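Local coordinates for folylpolyglutamate synthase protein FOLC (Mycobacterium tuberculosis, PDB 2VOS), which probably adds L-glutamate to dihydropteroate and, in successive steps, to tetrahydrofolate, spending ATP and leaving ADP, the nucleotide bound here, at residues P99-P104 against G470-A475; V348-A353 against I466-S471; A361-L366 against A392-V397; G377-L382 against V401-N406. All coordinates share one frame; numbering follows the deposited sequence.

Interaction 1: P99-P104 against G470-A475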
loop_
_atom_site.group_PDB
_atom_site.type_symbol
_atom_site.label_atom_id
_atom_site.label_comp_id
_atom_site.label_asym_id
_atom_site.label_seq_id
_atom_site.Cartn_x
_atom_site.Cartn_y
_atom_site.Cartn_z
ATOM N N PRO A 99 -2.258 4.692 2.236
ATOM C CA PRO A 99 -3.395 5.551 2.576
ATOM C C PRO A 99 -4.715 4.740 2.385
ATOM O O PRO A 99 -4.654 3.608 1.947
ATOM C CB PRO A 99 -3.326 6.700 1.535
ATOM C CG PRO A 99 -2.210 6.358 0.588
ATOM C CD PRO A 99 -1.663 4.972 0.920
ATOM N N HIS A 100 -5.888 5.304 2.655
ATOM C CA HIS A 100 -7.139 4.626 2.237
ATOM C C HIS A 100 -7.483 4.978 0.767
ATOM O O HIS A 100 -7.103 6.065 0.249
ATOM C CB HIS A 100 -8.319 4.951 3.177
ATOM C CG HIS A 100 -8.771 6.392 3.146
ATOM N ND1 HIS A 100 -8.345 7.330 4.063
ATOM C CD2 HIS A 100 -9.666 7.035 2.347
ATOM C CE1 HIS A 100 -8.939 8.489 3.812
ATOM N NE2 HIS A 100 -9.743 8.336 2.771
ATOM N N LEU A 101 -8.155 4.051 0.085
ATOM C CA LEU A 101 -8.634 4.248 -1.258
ATOM C C LEU A 101 -9.950 4.992 -1.272
ATOM O O LEU A 101 -10.087 6.004 -1.974
ATOM C CB LEU A 101 -8.923 2.895 -1.906
ATOM C CG LEU A 101 -7.829 2.077 -2.544
ATOM C CD1 LEU A 101 -8.426 0.754 -2.938
ATOM C CD2 LEU A 101 -7.241 2.767 -3.811
ATOM N N GLN A 102 -10.946 4.456 -0.558
ATOM C CA GLN A 102 -12.314 5.042 -0.611
ATOM C C GLN A 102 -12.825 5.650 0.681
ATOM O O GLN A 102 -13.465 6.728 0.667
ATOM C CB GLN A 102 -13.316 3.997 -1.064
ATOM C CG GLN A 102 -12.930 3.338 -2.343
ATOM C CD GLN A 102 -13.783 2.113 -2.581
ATOM O OE1 GLN A 102 -13.349 0.952 -2.335
ATOM N NE2 GLN A 102 -15.001 2.341 -3.110
ATOM N N SER A 103 -12.572 4.977 1.808
ATOM C CA SER A 103 -13.121 5.424 3.071
ATOM C C SER A 103 -12.063 5.255 4.148
ATOM O O SER A 103 -11.317 4.293 4.117
ATOM C CB SER A 103 -14.385 4.607 3.408
ATOM O OG SER A 103 -14.750 4.830 4.764
ATOM N N PRO A 104 -11.986 6.189 5.111
ATOM C CA PRO A 104 -10.945 6.013 6.084
ATOM C C PRO A 104 -11.127 4.760 6.971
ATOM O O PRO A 104 -10.151 4.349 7.611
ATOM C CB PRO A 104 -11.055 7.286 6.954
ATOM C CG PRO A 104 -12.417 7.780 6.765
ATOM C CD PRO A 104 -12.799 7.402 5.345
ATOM N N GLY A 470 -2.242 6.213 -11.505
ATOM C CA GLY A 470 -1.451 7.456 -11.381
ATOM C C GLY A 470 -1.374 7.905 -9.930
ATOM O O GLY A 470 -0.437 8.653 -9.537
ATOM N N SER A 471 -2.328 7.432 -9.122
ATOM C CA SER A 471 -2.425 7.824 -7.740
ATOM C C SER A 471 -3.334 6.855 -7.001
ATOM O O SER A 471 -4.250 6.254 -7.581
ATOM C CB SER A 471 -2.973 9.259 -7.680
ATOM O OG SER A 471 -3.254 9.667 -6.366
ATOM N N VAL A 472 -3.122 6.731 -5.700
ATOM C CA VAL A 472 -4.104 6.071 -4.837
ATOM C C VAL A 472 -5.485 6.714 -4.941
ATOM O O VAL A 472 -6.518 6.033 -5.009
ATOM C CB VAL A 472 -3.640 6.126 -3.338
ATOM C CG1 VAL A 472 -4.688 5.472 -2.454
ATOM C CG2 VAL A 472 -2.311 5.383 -3.218
ATOM N N VAL A 473 -5.503 8.038 -5.011
ATOM C CA VAL A 473 -6.750 8.776 -5.034
ATOM C C VAL A 473 -7.524 8.533 -6.356
ATOM O O VAL A 473 -8.780 8.446 -6.371
ATOM C CB VAL A 473 -6.463 10.295 -4.864
ATOM C CG1 VAL A 473 -7.767 11.101 -5.002
ATOM C CG2 VAL A 473 -5.790 10.578 -3.495
ATOM N N THR A 474 -6.778 8.379 -7.439
ATOM C CA THR A 474 -7.358 8.150 -8.764
ATOM C C THR A 474 -8.021 6.762 -8.745
ATOM O O THR A 474 -9.178 6.581 -9.151
ATOM C CB THR A 474 -6.265 8.146 -9.885
ATOM O OG1 THR A 474 -5.470 9.359 -9.852
ATOM C CG2 THR A 474 -6.922 8.030 -11.323
ATOM N N ALA A 475 -7.257 5.757 -8.321
ATOM C CA ALA A 475 -7.772 4.416 -8.151
ATOM C C ALA A 475 -8.950 4.356 -7.195
ATOM O O ALA A 475 -9.979 3.734 -7.513
ATOM C CB ALA A 475 -6.633 3.473 -7.715
#
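V472, the first helical residue of 472-481, pushes its forked side chain into the loop 99-104, and L101 and P99 receive it from two directions. Its CG1 branch lies anti to the backbone N (chi1 178°), which puts it between H100 O, 3.7 Å away, and the CD2 methyl of L101, while CG2 turns to the proline and sits 3.9 Å from P99 CG. The side chain of L101 comes in at about a right angle to that of V472. Its CD2 methyl rests against the helix's first turn, 3.6 Å from V472 O and 4.0 Å from A475 CB. No hydrogen bond crosses the interface. The loop follows strand 93-96 of the large sheet of the P-loop-type, ATP-binding domain, whereas helix 472-481 packs on the sheet of the glutamate ligase domain; the contact therefore bridges the two domains that supply ADP ligands. S471 is the helix N-cap: S471 OG accepts from V473 N at 3.1 Å. On the loop side E106 takes the backbone N-H groups of L101, Q102 and S103. L101 also touches R338, an ADP-binding residue, and V472 approaches the magnesium ligand H354.

Interaction 2: V348-A353 against I466-S471. With ADP (adenosine-5'-diphosphate), chain B.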
loop_
_atom_site.group_PDB
_atom_site.type_symbol
_atom_site.label_atom_id
_atom_site.label_comp_id
_atom_site.label_asym_id
_atom_site.label_seq_id
_atom_site.Cartn_x
_atom_site.Cartn_y
_atom_site.Cartn_z
ATOM N N VAL A 348 -11.760 -2.899 -17.519
ATOM C CA VAL A 348 -11.321 -1.683 -16.842
ATOM C C VAL A 348 -10.544 -2.175 -15.631
ATOM O O VAL A 348 -11.058 -2.980 -14.809
ATOM C CB VAL A 348 -12.489 -0.848 -16.340
ATOM C CG1 VAL A 348 -11.960 0.346 -15.456
ATOM C CG2 VAL A 348 -13.379 -0.362 -17.546
ATOM N N PHE A 349 -9.303 -1.693 -15.541
ATOM C CA PHE A 349 -8.492 -1.928 -14.351
ATOM C C PHE A 349 -8.383 -0.659 -13.584
ATOM O O PHE A 349 -8.361 0.431 -14.187
ATOM C CB PHE A 349 -7.062 -2.245 -14.749
ATOM C CG PHE A 349 -6.882 -3.632 -15.237
ATOM C CD1 PHE A 349 -6.839 -3.902 -16.605
ATOM C CD2 PHE A 349 -6.717 -4.658 -14.348
ATOM C CE1 PHE A 349 -6.639 -5.201 -17.034
ATOM C CE2 PHE A 349 -6.523 -5.975 -14.807
ATOM C CZ PHE A 349 -6.460 -6.202 -16.149
ATOM N N ILE A 350 -8.229 -0.785 -12.272
ATOM C CA ILE A 350 -7.772 0.343 -11.508
ATOM C C ILE A 350 -6.478 -0.102 -10.854
ATOM O O ILE A 350 -6.347 -1.282 -10.458
ATOM C CB ILE A 350 -8.789 0.783 -10.400
ATOM C CG1 ILE A 350 -9.045 -0.383 -9.383
ATOM C CG2 ILE A 350 -10.077 1.395 -11.045
ATOM C CD1 ILE A 350 -9.972 0.025 -8.154
ATOM N N ASP A 351 -5.545 0.842 -10.714
ATOM C CA ASP A 351 -4.262 0.576 -10.123
ATOM C C ASP A 351 -3.705 1.833 -9.465
ATOM O O ASP A 351 -3.664 2.915 -10.081
ATOM C CB ASP A 351 -3.275 0.003 -11.141
ATOM C CG ASP A 351 -2.020 -0.570 -10.438
ATOM O OD1 ASP A 351 -2.033 -1.677 -9.896
ATOM O OD2 ASP A 351 -1.041 0.129 -10.330
ATOM N N ALA A 352 -3.254 1.698 -8.218
ATOM C CA ALA A 352 -2.767 2.804 -7.425
ATOM C C ALA A 352 -1.344 3.279 -7.846
ATOM O O ALA A 352 -0.811 4.202 -7.198
ATOM C CB ALA A 352 -2.729 2.397 -5.939
ATOM N N ALA A 353 -0.729 2.678 -8.872
ATOM C CA ALA A 353 0.648 3.041 -9.227
ATOM C C ALA A 353 0.849 4.555 -9.218
ATOM O O ALA A 353 0.102 5.297 -9.847
ATOM C CB ALA A 353 1.023 2.483 -10.588
ATOM N N ILE A 466 -9.213 -0.228 -20.441
ATOM C CA ILE A 466 -9.016 1.087 -19.883
ATOM C C ILE A 466 -8.297 0.848 -18.552
ATOM O O ILE A 466 -8.694 -0.036 -17.768
ATOM C CB ILE A 466 -10.360 1.730 -19.589
ATOM C CG1 ILE A 466 -11.114 1.890 -20.902
ATOM C CG2 ILE A 466 -10.181 3.121 -19.015
ATOM C CD1 ILE A 466 -12.544 2.197 -20.728
ATOM N N VAL A 467 -7.224 1.596 -18.316
ATOM C CA VAL A 467 -6.463 1.418 -17.097
ATOM C C VAL A 467 -6.407 2.752 -16.380
ATOM O O VAL A 467 -5.895 3.769 -16.902
ATOM C CB VAL A 467 -5.045 0.961 -17.409
ATOM C CG1 VAL A 467 -4.272 0.809 -16.101
ATOM C CG2 VAL A 467 -5.098 -0.365 -18.173
ATOM N N ILE A 468 -7.038 2.777 -15.212
ATOM C CA ILE A 468 -7.172 4.017 -14.458
ATOM C C ILE A 468 -6.098 3.992 -13.359
ATOM O O ILE A 468 -6.134 3.136 -12.454
ATOM C CB ILE A 468 -8.593 4.072 -13.814
ATOM C CG1 ILE A 468 -9.637 3.906 -14.937
ATOM C CG2 ILE A 468 -8.781 5.319 -12.880
ATOM C CD1 ILE A 468 -11.053 3.539 -14.433
ATOM N N THR A 469 -5.170 4.958 -13.381
ATOM C CA THR A 469 -4.010 4.835 -12.499
ATOM C C THR A 469 -3.365 6.213 -12.237
ATOM O O THR A 469 -3.896 7.272 -12.675
ATOM C CB THR A 469 -2.995 3.844 -13.150
ATOM O OG1 THR A 469 -1.958 3.532 -12.240
ATOM C CG2 THR A 469 -2.321 4.456 -14.465
ATOM N N GLY A 470 -2.242 6.213 -11.505
ATOM C CA GLY A 470 -1.451 7.456 -11.381
ATOM C C GLY A 470 -1.374 7.905 -9.930
ATOM O O GLY A 470 -0.437 8.653 -9.537
ATOM N N SER A 471 -2.328 7.432 -9.122
ATOM C CA SER A 471 -2.425 7.824 -7.740
ATOM C C SER A 471 -3.334 6.855 -7.001
ATOM O O SER A 471 -4.250 6.254 -7.581
ATOM C CB SER A 471 -2.973 9.259 -7.680
ATOM O OG SER A 471 -3.254 9.667 -6.366
HETATM P PB ADP B . 2.525 0.710 -0.842
HETATM O O1B ADP B . 1.603 0.402 0.309
HETATM O O2B ADP B . 2.262 2.054 -1.462
HETATM O O3B ADP B . 3.980 0.428 -0.623
HETATM P PA ADP B . 0.851 -1.104 -2.484
HETATM O O1A ADP B . -0.329 -0.206 -2.145
HETATM O O2A ADP B . 0.847 -2.620 -2.375
HETATM O O3A ADP B . 2.249 -0.413 -1.986
HETATM O "O5'" ADP B . 1.018 -0.860 -4.082
HETATM C "C5'" ADP B . 0.948 0.418 -4.730
HETATM C "C4'" ADP B . 1.236 0.142 -6.223
HETATM O "O4'" ADP B . 2.607 -0.323 -6.358
HETATM C "C3'" ADP B . 0.449 -1.027 -6.812
HETATM O "O3'" ADP B . -0.675 -0.570 -7.536
HETATM C "C2'" ADP B . 1.312 -1.717 -7.830
HETATM O "O2'" ADP B . 1.294 -0.880 -9.036
HETATM C "C1'" ADP B . 2.689 -1.430 -7.290
HETATM N N9 ADP B . 3.336 -2.509 -6.491
HETATM C C8 ADP B . 2.904 -3.204 -5.385
HETATM N N7 ADP B . 3.883 -4.058 -4.964
HETATM C C5 ADP B . 4.980 -3.817 -5.741
HETATM C C6 ADP B . 6.356 -4.318 -5.828
HETATM N N6 ADP B . 6.799 -5.271 -4.981
HETATM N N1 ADP B . 7.112 -3.824 -6.815
HETATM C C2 ADP B . 6.724 -2.911 -7.743
HETATM N N3 ADP B . 5.478 -2.369 -7.720
HETATM C C4 ADP B . 4.609 -2.817 -6.756
#
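V348 and I466 run alongside each other on one face of this parallel strand pair, with V348 CG2 4.2 Å from I466 CD1. The other V348 branch, CG1, lies anti to the backbone N (chi1 173°) and meets I468 CD1 obliquely at 3.5 Å, a tight fit. I350 slants across I468 as well, presenting CG2 to that same CD1 methyl. On the opposite face F349 touches V467 CG2 only loosely with its CD1, and its ring leads away to an edge-to-face stack with F370. Three backbone bonds hold the register, among them I468 N to F349 O at 2.9 Å. At the last residue of strand 464-469, T469 OG1 donates to D351 O at 2.8 Å from well above the carbonyl plane. The D351 carboxylate faces the ADP ribose: O2' donates to D351 OD2 at 2.9 Å, and O3' lies 2.9 Å from both D351 OD1 and OD2, its single proton able to serve only one, weakly. A353 N approaches D351 OD2 at 3.0 Å from above the carboxylate plane, closing an Asx turn, while L339 N bonds OD1. These donors should restrict the carboxylate's rotation and probably stabilise it as the anion that accepts from the ribose.

Interaction 3: A361-L366 against A392-V397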
loop_
_atom_site.group_PDB
_atom_site.type_symbol
_atom_site.label_atom_id
_atom_site.label_comp_id
_atom_site.label_asym_id
_atom_site.label_seq_id
_atom_site.Cartn_x
_atom_site.Cartn_y
_atom_site.Cartn_z
ATOM N N ALA A 361 5.752 -1.946 -12.944
ATOM C CA ALA A 361 5.167 -3.268 -12.587
ATOM C C ALA A 361 3.804 -3.421 -13.278
ATOM O O ALA A 361 3.494 -4.480 -13.854
ATOM C CB ALA A 361 5.019 -3.402 -11.098
ATOM N N LEU A 362 3.025 -2.335 -13.246
ATOM C CA LEU A 362 1.767 -2.273 -13.929
ATOM C C LEU A 362 1.919 -2.535 -15.451
ATOM O O LEU A 362 1.170 -3.357 -16.023
ATOM C CB LEU A 362 1.108 -0.901 -13.668
ATOM C CG LEU A 362 -0.153 -0.534 -14.431
ATOM C CD1 LEU A 362 -1.296 -1.620 -14.282
ATOM C CD2 LEU A 362 -0.693 0.896 -14.004
ATOM N N ALA A 363 2.884 -1.867 -16.108
ATOM C CA ALA A 363 3.031 -1.988 -17.572
ATOM C C ALA A 363 3.462 -3.429 -17.899
ATOM O O ALA A 363 2.928 -4.056 -18.831
ATOM C CB ALA A 363 4.096 -0.975 -18.104
ATOM N N GLN A 364 4.416 -3.971 -17.132
ATOM C CA GLN A 364 4.882 -5.317 -17.418
ATOM C C GLN A 364 3.749 -6.351 -17.268
ATOM O O GLN A 364 3.676 -7.315 -18.061
ATOM C CB GLN A 364 5.996 -5.715 -16.489
ATOM C CG GLN A 364 7.324 -5.082 -16.861
ATOM C CD GLN A 364 8.373 -5.476 -15.855
ATOM O OE1 GLN A 364 8.805 -6.632 -15.841
ATOM N NE2 GLN A 364 8.745 -4.546 -14.965
ATOM N N THR A 365 2.928 -6.174 -16.233
ATOM C CA THR A 365 1.809 -7.083 -15.975
ATOM C C THR A 365 0.784 -7.031 -17.126
ATOM O O THR A 365 0.302 -8.082 -17.613
ATOM C CB THR A 365 1.125 -6.723 -14.652
ATOM O OG1 THR A 365 2.101 -6.741 -13.602
ATOM C CG2 THR A 365 -0.001 -7.771 -14.283
ATOM N N LEU A 366 0.441 -5.830 -17.576
ATOM C CA LEU A 366 -0.515 -5.658 -18.653
ATOM C C LEU A 366 -0.028 -6.332 -19.939
ATOM O O LEU A 366 -0.803 -6.948 -20.666
ATOM C CB LEU A 366 -0.751 -4.154 -18.945
ATOM C CG LEU A 366 -1.523 -3.404 -17.850
ATOM C CD1 LEU A 366 -1.355 -1.892 -18.059
ATOM C CD2 LEU A 366 -3.004 -3.846 -17.770
ATOM N N ALA A 392 6.834 7.496 -18.641
ATOM C CA ALA A 392 7.808 6.759 -19.458
ATOM C C ALA A 392 7.614 5.223 -19.290
ATOM O O ALA A 392 7.782 4.472 -20.240
ATOM C CB ALA A 392 9.226 7.171 -19.095
ATOM N N ALA A 393 7.174 4.785 -18.116
ATOM C CA ALA A 393 6.950 3.368 -17.874
ATOM C C ALA A 393 5.666 2.917 -18.553
ATOM O O ALA A 393 5.533 1.743 -18.945
ATOM C CB ALA A 393 6.846 3.070 -16.339
ATOM N N LEU A 394 4.708 3.833 -18.720
ATOM C CA LEU A 394 3.388 3.435 -19.241
ATOM C C LEU A 394 3.268 3.637 -20.738
ATOM O O LEU A 394 2.394 3.030 -21.391
ATOM C CB LEU A 394 2.260 4.193 -18.525
ATOM C CG LEU A 394 2.251 3.845 -17.030
ATOM C CD1 LEU A 394 1.272 4.719 -16.197
ATOM C CD2 LEU A 394 1.955 2.375 -16.871
ATOM N N GLU A 395 4.137 4.487 -21.301
ATOM C CA GLU A 395 4.020 4.787 -22.747
ATOM C C GLU A 395 4.088 3.560 -23.644
ATOM O O GLU A 395 3.403 3.507 -24.647
ATOM C CB GLU A 395 5.064 5.808 -23.189
ATOM C CG GLU A 395 4.861 6.241 -24.649
ATOM C CD GLU A 395 5.577 5.324 -25.632
ATOM O OE1 GLU A 395 6.439 4.570 -25.167
ATOM O OE2 GLU A 395 5.278 5.363 -26.849
ATOM N N PRO A 396 4.951 2.581 -23.313
ATOM C CA PRO A 396 4.985 1.380 -24.143
ATOM C C PRO A 396 3.693 0.526 -24.116
ATOM O O PRO A 396 3.535 -0.354 -24.969
ATOM C CB PRO A 396 6.150 0.577 -23.550
ATOM C CG PRO A 396 7.039 1.629 -22.874
ATOM C CD PRO A 396 5.994 2.545 -22.263
ATOM N N VAL A 397 2.745 0.776 -23.214
ATOM C CA VAL A 397 1.587 -0.102 -23.212
ATOM C C VAL A 397 0.258 0.604 -23.442
ATOM O O VAL A 397 -0.750 -0.055 -23.735
ATOM C CB VAL A 397 1.494 -0.966 -21.889
ATOM C CG1 VAL A 397 2.570 -2.028 -21.877
ATOM C CG2 VAL A 397 1.576 -0.043 -20.621
#
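A363 and V397 meet where two helices lie together on one face of the mixed sheet in the glutamate ligase domain: 356-368, whose A361 touches ADP, and the C-terminal part of 387-394 with the residues that follow. This is helix-on-helix packing in an alpha/beta fold, and its chemistry is almost wholly apolar, since no hydrogen bond runs from one segment to the other. The methyl-to-methyl contacts come in two groups. Toward the sheet, the CD2 methyls of L362 and L394 meet at 4.2 Å, their side chains slanting across one another; L362 gets there with CG anti to its own N (chi1 172°). Both leucines also lie on T469 of strand 464-469, so the pair fills the angle between the helices and the sheet. Further along, V397 sets both branches against A363, its CG2 branch 3.7 Å from A363 CB and within looser reach of L366 CD1. A second kind of contact sets carbon against carbonyl oxygen. The small A363 side chain allows the chains to come close, with A363 and L394 CA atoms 5.7 Å apart, and its CB lies 3.2 Å from A393 O. Hydrogen bonds among these residues are local to each segment, while E395 forms a salt bridge with R429 outside them. In the first helix T365 OG1 donates to A361 O at 2.7 Å and T365 N reaches the same oxygen from the other face of its plane; in 392-397, V397 N bonds to L394 O, and V397 points toward the first helix. There V397 CG1 comes 3.7 Å from A363 O.

Interaction 4: G377-L382 against V401-N406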
loop_
_atom_site.group_PDB
_atom_site.type_symbol
_atom_site.label_atom_id
_atom_site.label_comp_id
_atom_site.label_asym_id
_atom_site.label_seq_id
_atom_site.Cartn_x
_atom_site.Cartn_y
_atom_site.Cartn_z
ATOM N N GLY A 377 -5.060 4.767 -21.146
ATOM C CA GLY A 377 -4.820 5.006 -19.733
ATOM C C GLY A 377 -5.714 6.177 -19.331
ATOM O O GLY A 377 -6.014 7.031 -20.183
ATOM N N VAL A 378 -6.143 6.244 -18.062
ATOM C CA VAL A 378 -6.869 7.406 -17.560
ATOM C C VAL A 378 -6.009 7.715 -16.394
ATOM O O VAL A 378 -5.797 6.845 -15.506
ATOM C CB VAL A 378 -8.342 7.096 -17.110
ATOM C CG1 VAL A 378 -8.995 8.237 -16.231
ATOM C CG2 VAL A 378 -9.233 6.847 -18.329
ATOM N N LEU A 379 -5.481 8.947 -16.388
ATOM C CA LEU A 379 -4.410 9.267 -15.476
ATOM C C LEU A 379 -4.615 10.564 -14.696
ATOM O O LEU A 379 -4.963 11.599 -15.272
ATOM C CB LEU A 379 -3.123 9.372 -16.330
ATOM C CG LEU A 379 -1.779 9.497 -15.619
ATOM C CD1 LEU A 379 -1.289 8.154 -15.129
ATOM C CD2 LEU A 379 -0.758 10.119 -16.617
ATOM N N SER A 380 -4.389 10.521 -13.400
ATOM C CA SER A 380 -4.208 11.718 -12.598
ATOM C C SER A 380 -3.158 11.397 -11.533
ATOM O O SER A 380 -3.173 10.322 -10.870
ATOM C CB SER A 380 -5.518 12.132 -11.911
ATOM O OG SER A 380 -5.299 13.157 -10.953
ATOM N N VAL A 381 -2.244 12.346 -11.348
ATOM C CA VAL A 381 -1.054 12.082 -10.561
ATOM C C VAL A 381 -0.876 13.209 -9.583
ATOM O O VAL A 381 -1.142 14.372 -9.911
ATOM C CB VAL A 381 0.220 11.940 -11.472
ATOM C CG1 VAL A 381 1.466 11.668 -10.638
ATOM C CG2 VAL A 381 0.056 10.755 -12.482
ATOM N N LEU A 382 -0.407 12.891 -8.383
ATOM C CA LEU A 382 -0.109 13.963 -7.413
ATOM C C LEU A 382 1.212 14.727 -7.744
ATOM O O LEU A 382 2.099 14.182 -8.375
ATOM C CB LEU A 382 -0.136 13.427 -5.986
ATOM C CG LEU A 382 -1.450 12.683 -5.661
ATOM C CD1 LEU A 382 -1.415 12.339 -4.225
ATOM C CD2 LEU A 382 -2.712 13.473 -5.976
ATOM N N VAL A 401 -3.603 8.108 -23.787
ATOM C CA VAL A 401 -3.895 8.407 -22.410
ATOM C C VAL A 401 -4.876 9.582 -22.331
ATOM O O VAL A 401 -4.827 10.505 -23.168
ATOM C CB VAL A 401 -2.565 8.620 -21.664
ATOM C CG1 VAL A 401 -1.775 9.851 -22.266
ATOM C CG2 VAL A 401 -2.782 8.718 -20.174
ATOM N N VAL A 402 -5.803 9.522 -21.373
ATOM C CA VAL A 402 -6.674 10.660 -21.048
ATOM C C VAL A 402 -6.206 11.156 -19.695
ATOM O O VAL A 402 -6.265 10.407 -18.718
ATOM C CB VAL A 402 -8.153 10.192 -20.890
ATOM C CG1 VAL A 402 -9.088 11.419 -20.710
ATOM C CG2 VAL A 402 -8.569 9.344 -22.116
ATOM N N VAL A 403 -5.730 12.393 -19.630
ATOM C CA VAL A 403 -5.246 12.969 -18.379
ATOM C C VAL A 403 -6.330 13.810 -17.757
ATOM O O VAL A 403 -7.112 14.462 -18.453
ATOM C CB VAL A 403 -3.967 13.813 -18.584
ATOM C CG1 VAL A 403 -2.825 12.952 -19.123
ATOM C CG2 VAL A 403 -4.213 14.911 -19.545
ATOM N N THR A 404 -6.417 13.766 -16.431
ATOM C CA THR A 404 -7.476 14.441 -15.731
ATOM C C THR A 404 -6.995 14.812 -14.325
ATOM O O THR A 404 -5.789 14.860 -14.065
ATOM C CB THR A 404 -8.802 13.572 -15.754
ATOM O OG1 THR A 404 -9.883 14.326 -15.199
ATOM C CG2 THR A 404 -8.659 12.286 -14.973
ATOM N N HIS A 405 -7.939 15.118 -13.439
ATOM C CA HIS A 405 -7.665 15.599 -12.072
ATOM C C HIS A 405 -8.532 14.719 -11.185
ATOM O O HIS A 405 -9.739 14.651 -11.419
ATOM C CB HIS A 405 -8.137 17.055 -11.947
ATOM C CG HIS A 405 -7.759 17.721 -10.662
ATOM N ND1 HIS A 405 -8.276 17.335 -9.439
ATOM C CD2 HIS A 405 -6.922 18.760 -10.408
ATOM C CE1 HIS A 405 -7.759 18.094 -8.486
ATOM N NE2 HIS A 405 -6.946 18.978 -9.050
ATOM N N ASN A 406 -7.957 14.072 -10.178
ATOM C CA ASN A 406 -8.708 13.094 -9.389
ATOM C C ASN A 406 -9.448 13.713 -8.207
ATOM O O ASN A 406 -9.993 12.973 -7.358
ATOM C CB ASN A 406 -7.786 12.020 -8.872
ATOM C CG ASN A 406 -6.641 12.593 -7.984
ATOM O OD1 ASN A 406 -6.725 13.706 -7.448
ATOM N ND2 ASN A 406 -5.575 11.803 -7.832
HETATM O O HOH W 1 -3.748 15.206 -12.176
#
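Strands 374-379 and 400-403 are the two parallel strands of a beta-alpha-beta unit whose connecting helix is 387-394, and they lie next to each other in the glutamate ligase sheet. Three backbone bonds join them, including V402 N to G377 O at 2.8 Å and L379 N to V402 O at 2.9 Å. G377 leaves room on its face of the sheet for V401, whose CG2, anti to the backbone N, reaches across to L379 CB at 3.9 Å. On that same face L379 CD2 touches V403 CG1 more loosely, and L379 also packs on L391 of the connecting helix. V378 and V402 share the other face and are roofed by helix 436-451. From S380 and T404 on, side chains join the pairing. S380 extends its hydroxyl with OG anti to the backbone N (chi1 170°) toward N406, whose N donates a weak, bent bond to S380 OG. The same hydroxyl donates to a water, which in turn donates to T404 O, bridging the diverging chains. N406 is held further by its amide, OD1 accepting from S408 N and ND2 bonding T474. The L382 side chain crosses that of N406 at about a right angle, its CD2 methyl 3.8 Å from N406 ND2.

How the interactions relate
The four contacts illustrate how chemistry follows place in a fold. Interactions 2 and 4 are strand pairings within one sheet, joined directly because strands 464-469 and 374-379 are neighbours in it, with V467 and T469 bonding to V378. Both are backbone-bonded in the strands and hand over to side-chain polar groups beyond them. Interaction 3 is buried too, yet apolar: its leucines press on T469 and D351 of interaction 2. Interaction 1 shares G470 and S471 with interaction 2 but faces the other lobe, is mostly buried although P99 is exposed, and relies on apolar packing without a hydrogen bond across it. T474, on its helix, bonds S380 and N406 of interaction 4.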